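Local coordinates for protein 2-dehydropantoate 2-reductase (Porphyromonas gingivalis, PDB 2QYT) that probably catalyses the NADPH-dependent reduction of 2-dehydropantoate (ketopantoate) to (R)-pantoate, a step in pantothenate biosynthesis, at residues 57-60 with 65-68; 145-148 with 152-155; 242-247 with 287-292; 201-206 with 235-240. One frame throughout, in Å; residues are numbered along the deposited sequence.

The four contacts fall into two pairs, one in each family region of the chain. Contacts 1 and 2 are two hairpins of one mixed sheet in the N-terminal, Rossmann-type part. Their centres are 10 Å apart, and they join where R59 O meets I152 N at 2.8 Å, a probable hydrogen bond. Contacts 3 and 4 belong to the helical C-terminal part, have centres 8 Å apart and share helix 227-244; V290 CG2 of contact 3 packs on S206 OG of contact 4 at 3.4 Å. Between the pairs, contacts 2 and 4 come within about 12 Å at their nearest atoms. Two sulfates bound at contact 2 lie beside the glycine-rich turn that probably receives NADPH.

Contact 1: residues 57-60 with 65-68; sequences GLRV and RDFL
R59 and D66 form a salt bridge in which the guanidinium grips the carboxylate side-on, through NE and NH2, one nitrogen to each oxygen. R59 NH2 reaches D66 OD2 at 2.6 Å, on the syn lone pair and close to the guanidinium plane; R59 NE meets D66 OD1 at 2.9 Å, tilted somewhat from both planes. The two planes are 12° apart, nearly coplanar, and the paired bonds would restrain the rotation of both groups. The R59 chain is extended from CG to NE, which carries the guanidinium obliquely across the neighbouring strand to D66.

Next to this bridge the backbones form an antiparallel hairpin. V60 and F67 are its hydrogen-bonded pair, with V60 N to F67 O and F67 N to V60 O both 2.9 Å, whereas R59 and L68 are a non-hydrogen-bonded pair. On the V60 side of the sheet, V60 CB sits over one face of the F67 ring, 3.9 Å from its centroid, a CH-pi contact displaced toward CZ. L68 CD1 packs against the backbone of G57, 3.4 Å from G57 C.

Strand 66-69 is one of the two edge strands of the mixed sheet within the chain; strand 58-61 continues it to strand 151-154, while V60 and F67 both rest on A25 of helix 18-33.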
# COMPACT_ATOMS: atom_id res chain seq x y z
N GLY A 57 13.66 -2.57 19.61
CA GLY A 57 13.39 -1.92 18.33
C GLY A 57 13.11 -2.92 17.24
O GLY A 57 13.20 -4.12 17.47
N LEU A 58 12.80 -2.40 16.06
CA LEU A 58 12.57 -3.24 14.89
C LEU A 58 13.84 -3.24 14.04
O LEU A 58 14.37 -2.17 13.70
CB LEU A 58 11.39 -2.69 14.04
CG LEU A 58 11.07 -3.39 12.71
CD1 LEU A 58 10.70 -4.86 12.88
CD2 LEU A 58 9.94 -2.63 12.01
N ARG A 59 14.29 -4.44 13.70
CA ARG A 59 15.45 -4.63 12.83
C ARG A 59 15.11 -4.68 11.33
O ARG A 59 14.15 -5.36 10.93
CB ARG A 59 16.24 -5.88 13.24
CG ARG A 59 17.56 -6.00 12.47
CD ARG A 59 18.35 -7.19 12.97
NE ARG A 59 19.61 -7.42 12.23
CZ ARG A 59 20.39 -8.48 12.39
NH1 ARG A 59 20.04 -9.42 13.29
NH2 ARG A 59 21.51 -8.59 11.67
N VAL A 60 15.91 -3.99 10.51
CA VAL A 60 15.71 -3.97 9.07
C VAL A 60 17.05 -4.29 8.37
O VAL A 60 18.09 -3.67 8.67
CB VAL A 60 15.16 -2.60 8.57
CG1 VAL A 60 14.94 -2.66 7.06
CG2 VAL A 60 13.87 -2.26 9.25
N ARG A 65 22.14 -2.31 3.99
CA ARG A 65 21.88 -1.77 5.32
C ARG A 65 21.53 -2.84 6.36
O ARG A 65 20.99 -3.88 6.04
CB ARG A 65 20.74 -0.69 5.29
CG ARG A 65 21.13 0.60 4.52
CD ARG A 65 19.95 1.54 4.43
NE ARG A 65 18.99 1.06 3.46
CZ ARG A 65 17.69 1.38 3.44
NH1 ARG A 65 16.90 0.87 2.49
NH2 ARG A 65 17.21 2.21 4.34
N ASP A 66 21.82 -2.57 7.62
CA ASP A 66 21.39 -3.46 8.70
C ASP A 66 21.25 -2.56 9.89
O ASP A 66 22.26 -2.16 10.48
CB ASP A 66 22.43 -4.60 8.96
CG ASP A 66 21.98 -5.59 10.08
OD1 ASP A 66 21.05 -5.27 10.89
OD2 ASP A 66 22.55 -6.69 10.17
N PHE A 67 20.02 -2.25 10.27
CA PHE A 67 19.77 -1.28 11.33
C PHE A 67 18.66 -1.64 12.33
O PHE A 67 17.75 -2.39 12.01
CB PHE A 67 19.62 0.18 10.79
CG PHE A 67 18.42 0.40 9.89
CD1 PHE A 67 18.52 0.22 8.51
CD2 PHE A 67 17.20 0.78 10.43
CE1 PHE A 67 17.39 0.40 7.68
CE2 PHE A 67 16.09 1.00 9.64
CZ PHE A 67 16.15 0.81 8.26
N LEU A 68 18.73 -1.04 13.53
CA LEU A 68 17.69 -1.20 14.51
C LEU A 68 16.99 0.15 14.81
O LEU A 68 17.62 1.06 15.32
CB LEU A 68 18.28 -1.84 15.80
CG LEU A 68 17.38 -2.13 17.01
CD1 LEU A 68 16.46 -3.33 16.72
CD2 LEU A 68 18.27 -2.42 18.25

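Contact 2: residues 145-148 with 152-155; sequences RKSA and ITLE. With SO4 (sulfate ion), chain B; SO4 (sulfate ion), chain C.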
# COMPACT_ATOMS: atom_id res chain seq x y z
N ARG A 145 9.51 -7.72 3.38
CA ARG A 145 8.89 -8.91 3.97
C ARG A 145 9.15 -8.88 5.48
O ARG A 145 10.29 -8.65 5.85
CB ARG A 145 9.71 -10.09 3.44
CG ARG A 145 8.97 -11.28 2.94
CD ARG A 145 9.97 -12.22 2.19
NE ARG A 145 11.07 -12.75 3.02
CZ ARG A 145 12.36 -12.71 2.71
NH1 ARG A 145 12.80 -12.17 1.57
NH2 ARG A 145 13.23 -13.24 3.56
N LYS A 146 8.18 -9.19 6.33
CA LYS A 146 8.55 -9.49 7.71
C LYS A 146 9.09 -10.89 7.66
O LYS A 146 8.33 -11.80 7.32
CB LYS A 146 7.36 -9.44 8.67
CG LYS A 146 7.75 -9.94 10.05
CD LYS A 146 6.60 -9.77 11.01
CE LYS A 146 5.77 -11.01 11.07
NZ LYS A 146 4.36 -10.54 11.18
N SER A 147 10.40 -11.09 7.91
CA SER A 147 10.95 -12.44 7.70
C SER A 147 11.20 -13.23 9.01
O SER A 147 11.54 -14.41 8.95
CB SER A 147 12.23 -12.40 6.85
OG SER A 147 13.22 -11.62 7.51
N ALA A 148 11.04 -12.58 10.16
CA ALA A 148 11.21 -13.23 11.47
C ALA A 148 10.58 -12.30 12.52
O ALA A 148 10.35 -11.12 12.26
CB ALA A 148 12.68 -13.52 11.79
N ILE A 152 12.50 -7.15 9.53
CA ILE A 152 12.10 -6.88 8.16
C ILE A 152 13.31 -7.09 7.24
O ILE A 152 14.44 -6.62 7.54
CB ILE A 152 11.59 -5.40 7.96
CG1 ILE A 152 10.53 -5.03 9.03
CG2 ILE A 152 10.99 -5.20 6.60
CD1 ILE A 152 9.37 -6.08 9.16
N THR A 153 13.07 -7.76 6.13
CA THR A 153 14.07 -7.92 5.10
C THR A 153 13.57 -7.27 3.81
O THR A 153 12.43 -7.52 3.39
CB THR A 153 14.31 -9.42 4.82
OG1 THR A 153 14.73 -10.02 6.06
CG2 THR A 153 15.37 -9.63 3.72
N LEU A 154 14.41 -6.43 3.22
CA LEU A 154 14.22 -5.95 1.86
C LEU A 154 15.11 -6.68 0.93
O LEU A 154 16.33 -6.82 1.15
CB LEU A 154 14.52 -4.46 1.72
CG LEU A 154 13.48 -3.44 2.14
CD1 LEU A 154 13.20 -3.57 3.62
CD2 LEU A 154 14.00 -2.01 1.79
N GLU A 155 14.54 -7.12 -0.17
CA GLU A 155 15.38 -7.83 -1.07
C GLU A 155 16.05 -6.86 -2.02
O GLU A 155 16.95 -7.22 -2.74
CB GLU A 155 14.60 -8.96 -1.75
CG GLU A 155 13.52 -8.51 -2.62
CD GLU A 155 12.88 -9.69 -3.33
OE1 GLU A 155 12.26 -10.55 -2.63
OE2 GLU A 155 12.99 -9.74 -4.57
S SO4 B . 4.72 -9.15 4.83
O1 SO4 B . 5.21 -8.02 4.08
O2 SO4 B . 4.68 -10.26 3.87
O3 SO4 B . 5.55 -9.47 5.97
O4 SO4 B . 3.38 -8.86 5.32
S SO4 C . 2.12 -7.28 13.08
O1 SO4 C . 2.93 -6.10 12.84
O2 SO4 C . 2.47 -8.22 12.00
O3 SO4 C . 2.43 -7.90 14.36
O4 SO4 C . 0.71 -6.87 12.98
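In one of its two deposited conformers, R145 lays one face of its guanidinium over T153, whose CB stands 4.0 Å above the plane and is displaced toward the rim; the nearest nitrogen is NH2, 4.2 Å from T153 CB. The two side chains run side by side, and the bend of the arginine at chi3 (62°) turns its flat end over the threonine. This is loose surface packing, doubtful because it rests on one conformer. Beside it, S147 OG and T153 OG1 approach to 2.6 Å in a hydrogen bond whose donor may be either hydroxyl.

The backbone that carries these side chains is a beta hairpin of strands 137-148 and 151-154. R145 and T153 are an antiparallel hydrogen-bonded pair, with T153 N to R145 O and R145 N to T153 O both 2.9 Å, while K146 and I152 are a non-hydrogen-bonded pair. A classic beta bulge follows, where S147 and A148 both face L151.

On the side of K146 and I152, the isoleucine CD1 packs 3.9 Å from K146 CB. Two sulfates, probably from the crystallisation liquor, meet this lysine at different ends: K146 N donates to O3 of the chain B sulfate at 2.7 Å, and K146 NZ bonds weakly to O2 of the chain C sulfate. Both sulfates also accept hydrogen bonds from backbone amides of the glycine-rich turn, L16 N for one and G18 N for the other.

Contact 3: residues 242-247 with 287-292; sequences RAKYGQ and TGYVVR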
# COMPACT_ATOMS: atom_id res chain seq x y z
N ARG A 242 -11.20 2.38 -17.81
CA ARG A 242 -11.66 3.36 -18.80
C ARG A 242 -13.17 3.59 -18.72
O ARG A 242 -13.65 4.66 -19.10
CB ARG A 242 -11.24 2.94 -20.22
CG ARG A 242 -10.90 4.12 -21.11
CD ARG A 242 -10.39 3.69 -22.47
NE ARG A 242 -9.06 3.08 -22.41
CZ ARG A 242 -8.77 1.86 -22.86
NH1 ARG A 242 -9.72 1.10 -23.41
NH2 ARG A 242 -7.53 1.40 -22.77
N ALA A 243 -13.89 2.60 -18.20
CA ALA A 243 -15.33 2.71 -17.99
C ALA A 243 -15.73 3.43 -16.70
O ALA A 243 -16.58 4.33 -16.74
CB ALA A 243 -15.98 1.33 -18.06
N LYS A 244 -15.12 3.06 -15.57
CA LYS A 244 -15.58 3.58 -14.27
C LYS A 244 -14.99 4.91 -13.83
O LYS A 244 -15.72 5.74 -13.29
CB LYS A 244 -15.46 2.53 -13.15
CG LYS A 244 -14.06 2.06 -12.78
CD LYS A 244 -14.07 1.25 -11.49
CE LYS A 244 -14.59 2.06 -10.31
NZ LYS A 244 -14.61 1.27 -9.05
N TYR A 245 -13.69 5.12 -14.05
CA TYR A 245 -13.07 6.42 -13.77
C TYR A 245 -13.04 7.28 -15.04
O TYR A 245 -12.13 8.10 -15.23
CB TYR A 245 -11.65 6.28 -13.19
CG TYR A 245 -11.55 5.42 -11.94
CD1 TYR A 245 -11.65 5.99 -10.65
CD2 TYR A 245 -11.30 4.05 -12.06
CE1 TYR A 245 -11.53 5.19 -9.49
CE2 TYR A 245 -11.18 3.24 -10.92
CZ TYR A 245 -11.29 3.81 -9.64
OH TYR A 245 -11.17 2.97 -8.54
N GLY A 246 -14.01 7.05 -15.92
CA GLY A 246 -14.35 7.95 -17.03
C GLY A 246 -13.30 8.28 -18.08
O GLY A 246 -13.64 8.49 -19.25
N GLN A 247 -12.03 8.32 -17.66
CA GLN A 247 -10.93 8.83 -18.49
C GLN A 247 -9.94 7.72 -18.82
O GLN A 247 -10.08 7.04 -19.83
CB GLN A 247 -10.23 10.00 -17.79
CG GLN A 247 -11.19 11.09 -17.33
CD GLN A 247 -10.61 11.92 -16.21
OE1 GLN A 247 -11.01 11.79 -15.05
NE2 GLN A 247 -9.65 12.78 -16.55
N THR A 287 -8.26 -10.33 -8.80
CA THR A 287 -9.02 -11.02 -9.85
C THR A 287 -10.53 -10.82 -9.66
O THR A 287 -11.21 -10.29 -10.55
CB THR A 287 -8.70 -12.54 -9.86
OG1 THR A 287 -7.34 -12.75 -9.44
CG2 THR A 287 -8.90 -13.13 -11.23
N GLY A 288 -11.05 -11.23 -8.49
CA GLY A 288 -12.48 -11.16 -8.21
C GLY A 288 -13.07 -9.78 -8.39
O GLY A 288 -14.16 -9.63 -8.95
N TYR A 289 -12.33 -8.77 -7.93
CA TYR A 289 -12.76 -7.37 -8.00
C TYR A 289 -13.11 -6.98 -9.43
O TYR A 289 -14.22 -6.48 -9.68
CB TYR A 289 -11.67 -6.43 -7.47
CG TYR A 289 -11.99 -4.98 -7.73
CD1 TYR A 289 -12.92 -4.29 -6.93
CD2 TYR A 289 -11.41 -4.30 -8.80
CE1 TYR A 289 -13.24 -2.96 -7.19
CE2 TYR A 289 -11.72 -2.97 -9.07
CZ TYR A 289 -12.64 -2.30 -8.26
OH TYR A 289 -12.93 -0.98 -8.54
N VAL A 290 -12.13 -7.23 -10.33
CA VAL A 290 -12.20 -6.97 -11.77
C VAL A 290 -13.45 -7.58 -12.42
O VAL A 290 -14.24 -6.85 -13.04
CB VAL A 290 -10.89 -7.47 -12.50
CG1 VAL A 290 -10.79 -6.88 -13.89
CG2 VAL A 290 -9.65 -7.10 -11.70
N VAL A 291 -13.65 -8.89 -12.25
CA VAL A 291 -14.86 -9.56 -12.76
C VAL A 291 -16.16 -8.85 -12.32
O VAL A 291 -17.08 -8.61 -13.13
CB VAL A 291 -14.88 -11.06 -12.31
CG1 VAL A 291 -16.25 -11.71 -12.59
CG2 VAL A 291 -13.75 -11.85 -12.98
N ARG A 292 -16.25 -8.52 -11.04
CA ARG A 292 -17.47 -7.96 -10.52
C ARG A 292 -17.69 -6.51 -10.89
O ARG A 292 -18.82 -6.10 -11.15
CB ARG A 292 -17.55 -8.20 -9.03
CG ARG A 292 -18.06 -9.59 -8.71
CD ARG A 292 -18.29 -9.77 -7.22
NE ARG A 292 -17.47 -10.88 -6.74
CZ ARG A 292 -16.20 -10.77 -6.34
NH1 ARG A 292 -15.57 -9.59 -6.33
NH2 ARG A 292 -15.56 -11.85 -5.94
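K244 and Y289 meet between two helices whose backbones stay well apart, the nearest CA atoms of the two segments being those of K244 and V290 at 11.4 Å. The contact lies in the helical C-terminal region of the ketopantoate reductase family, where the last turn of helix 227-244 faces the first turn of helix 288-296, and only long side chains span the gap.

K244 and Y289 reach out from opposite directions. Residue Y289 has its CG anti to the backbone N (chi1 171°), which swings the phenol toward the lysine, and the hydroxyl at its far end leads. K244 starts with CG between its backbone N and carbonyl carbon (chi1 65°) and bends again at chi3, bringing NZ to the edge of the phenol, near the ring plane. NZ therefore lies nearest the phenol oxygen and not over the aromatic face: NZ is 4.2 Å from Y289 CZ, and the aliphatic CD and CE are each 3.9 Å from Y289 OH. The ammonium group also has a long, weak ion pair with E293, one turn further along helix 288-296, which would add some electrostatic attraction between the helices.

Y245, the first residue to leave helical geometry after helix 227-244, stands beside the lysine, its ring nearly parallel to that of F241. Y289 in turn touches A120 and D121 of a loop, while V290 packs on F202 and S206 of helix 194-215. The two phenol oxygens, Y245 OH and Y289 OH, remain 4.3 Å apart, whereas K244 NZ comes to 2.9 Å from Y289 OH.

Contact 4: residues 201-206 with 235-240; sequences KFMMIS and EEVAEL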
# COMPACT_ATOMS: atom_id res chain seq x y z
N LYS A 201 -0.74 0.88 -10.41
CA LYS A 201 -0.23 -0.18 -9.55
C LYS A 201 -1.15 -1.42 -9.57
O LYS A 201 -0.67 -2.54 -9.74
CB LYS A 201 -0.08 0.33 -8.10
CG LYS A 201 0.27 -0.73 -7.06
CD LYS A 201 1.74 -0.72 -6.72
CE LYS A 201 2.22 -2.07 -6.21
NZ LYS A 201 1.97 -2.16 -4.77
N PHE A 202 -2.45 -1.20 -9.39
CA PHE A 202 -3.42 -2.30 -9.30
C PHE A 202 -3.55 -3.13 -10.60
O PHE A 202 -3.65 -4.35 -10.56
CB PHE A 202 -4.81 -1.81 -8.84
CG PHE A 202 -5.83 -2.91 -8.83
CD1 PHE A 202 -5.93 -3.78 -7.72
CD2 PHE A 202 -6.66 -3.12 -9.93
CE1 PHE A 202 -6.85 -4.82 -7.69
CE2 PHE A 202 -7.57 -4.17 -9.94
CZ PHE A 202 -7.68 -5.02 -8.82
N MSE A 203 -3.57 -2.45 -11.74
CA MSE A 203 -3.67 -3.11 -13.04
C MSE A 203 -2.48 -4.06 -13.27
O MSE A 203 -2.70 -5.22 -13.64
CB MSE A 203 -3.77 -2.08 -14.15
CG MSE A 203 -5.12 -1.38 -14.25
SE MSE A 203 -5.07 0.11 -15.55
CE MSE A 203 -3.20 0.61 -15.37
N MSE A 204 -1.27 -3.58 -13.01
CA MSE A 204 -0.04 -4.37 -13.12
C MSE A 204 -0.06 -5.64 -12.26
O MSE A 204 0.26 -6.73 -12.72
CB MSE A 204 1.14 -3.52 -12.66
CG MSE A 204 1.50 -2.39 -13.60
SE MSE A 204 2.23 -3.05 -15.27
CE MSE A 204 3.75 -4.07 -14.55
N ILE A 205 -0.42 -5.47 -11.00
CA ILE A 205 -0.42 -6.60 -10.07
C ILE A 205 -1.64 -7.49 -10.26
O ILE A 205 -1.57 -8.69 -10.07
CB ILE A 205 -0.25 -6.15 -8.61
CG1 ILE A 205 -0.35 -7.35 -7.67
CG2 ILE A 205 -1.30 -5.13 -8.26
CD1 ILE A 205 -0.17 -7.03 -6.21
N SER A 206 -2.76 -6.90 -10.67
CA SER A 206 -3.92 -7.69 -11.08
C SER A 206 -3.50 -8.61 -12.24
O SER A 206 -3.47 -9.83 -12.10
CB SER A 206 -5.08 -6.76 -11.45
OG SER A 206 -6.24 -7.48 -11.85
N GLU A 235 -5.79 -5.28 -21.81
CA GLU A 235 -6.86 -4.55 -22.50
C GLU A 235 -8.15 -4.57 -21.69
O GLU A 235 -8.89 -3.58 -21.67
CB GLU A 235 -7.13 -5.14 -23.89
CG GLU A 235 -6.08 -4.80 -24.95
CD GLU A 235 -6.46 -5.33 -26.34
OE1 GLU A 235 -5.83 -4.88 -27.33
OE2 GLU A 235 -7.37 -6.20 -26.45
N GLU A 236 -8.40 -5.70 -21.02
CA GLU A 236 -9.60 -5.89 -20.22
C GLU A 236 -9.64 -4.99 -18.97
O GLU A 236 -10.60 -4.22 -18.79
CB GLU A 236 -9.76 -7.37 -19.85
CG GLU A 236 -10.51 -8.17 -20.89
CD GLU A 236 -10.61 -9.64 -20.57
OE1 GLU A 236 -10.34 -10.02 -19.40
OE2 GLU A 236 -10.95 -10.43 -21.49
N VAL A 237 -8.60 -5.08 -18.14
CA VAL A 237 -8.43 -4.24 -16.96
C VAL A 237 -8.43 -2.76 -17.36
O VAL A 237 -9.01 -1.92 -16.66
CB VAL A 237 -7.15 -4.64 -16.09
CG1 VAL A 237 -5.84 -4.08 -16.65
CG2 VAL A 237 -7.34 -4.24 -14.59
N ALA A 238 -7.82 -2.45 -18.51
CA ALA A 238 -7.76 -1.07 -19.01
C ALA A 238 -9.13 -0.58 -19.45
O ALA A 238 -9.51 0.55 -19.11
CB ALA A 238 -6.76 -0.93 -20.13
N GLU A 239 -9.87 -1.44 -20.15
CA GLU A 239 -11.26 -1.18 -20.53
C GLU A 239 -12.15 -0.97 -19.30
O GLU A 239 -12.98 -0.07 -19.29
CB GLU A 239 -11.82 -2.33 -21.38
CG GLU A 239 -13.14 -2.03 -22.10
CD GLU A 239 -13.66 -3.21 -22.93
OE1 GLU A 239 -13.03 -4.30 -22.92
OE2 GLU A 239 -14.71 -3.03 -23.58
N LEU A 240 -11.96 -1.82 -18.27
CA LEU A 240 -12.71 -1.71 -17.01
C LEU A 240 -12.56 -0.32 -16.42
O LEU A 240 -13.54 0.37 -16.14
CB LEU A 240 -12.25 -2.76 -15.98
CG LEU A 240 -12.89 -2.70 -14.57
CD1 LEU A 240 -12.89 -4.06 -13.92
CD2 LEU A 240 -12.24 -1.71 -13.61
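V237 overlaps the near end of M203, a selenomethionine, with both of its methyl groups set against the first two side-chain carbons. V237 CG2 lies 3.6 Å from M203 CG, and V237 CG1 lies 3.7 Å from the same atom and 3.8 Å from M203 CB, so the methylene is straddled by the fork of the valine. This is helix-to-helix packing in the buried interior of the C-terminal helical region, between helices 194-215 and 227-244. The CA atoms of M203 and V237, at 6.3 Å, are the nearest pair across the two segments.

The two side chains cross at a slant. In V237, CG2 is anti to the backbone N while CG1 occupies the position between N and the carbonyl carbon (chi1 81°), which presents both methyls to the opposing helix. The M203 side chain also touches L256 of helix 252-262, which brings in a third helix.

S206, one turn after F202, has a polar end engaged elsewhere: its OG is hydrogen-bonded to L286 O and to the Y304 hydroxyl, which satisfies this buried oxygen. Toward helix 227-244 it offers a looser contact, S206 OG standing 4.4 Å from V237 CG2.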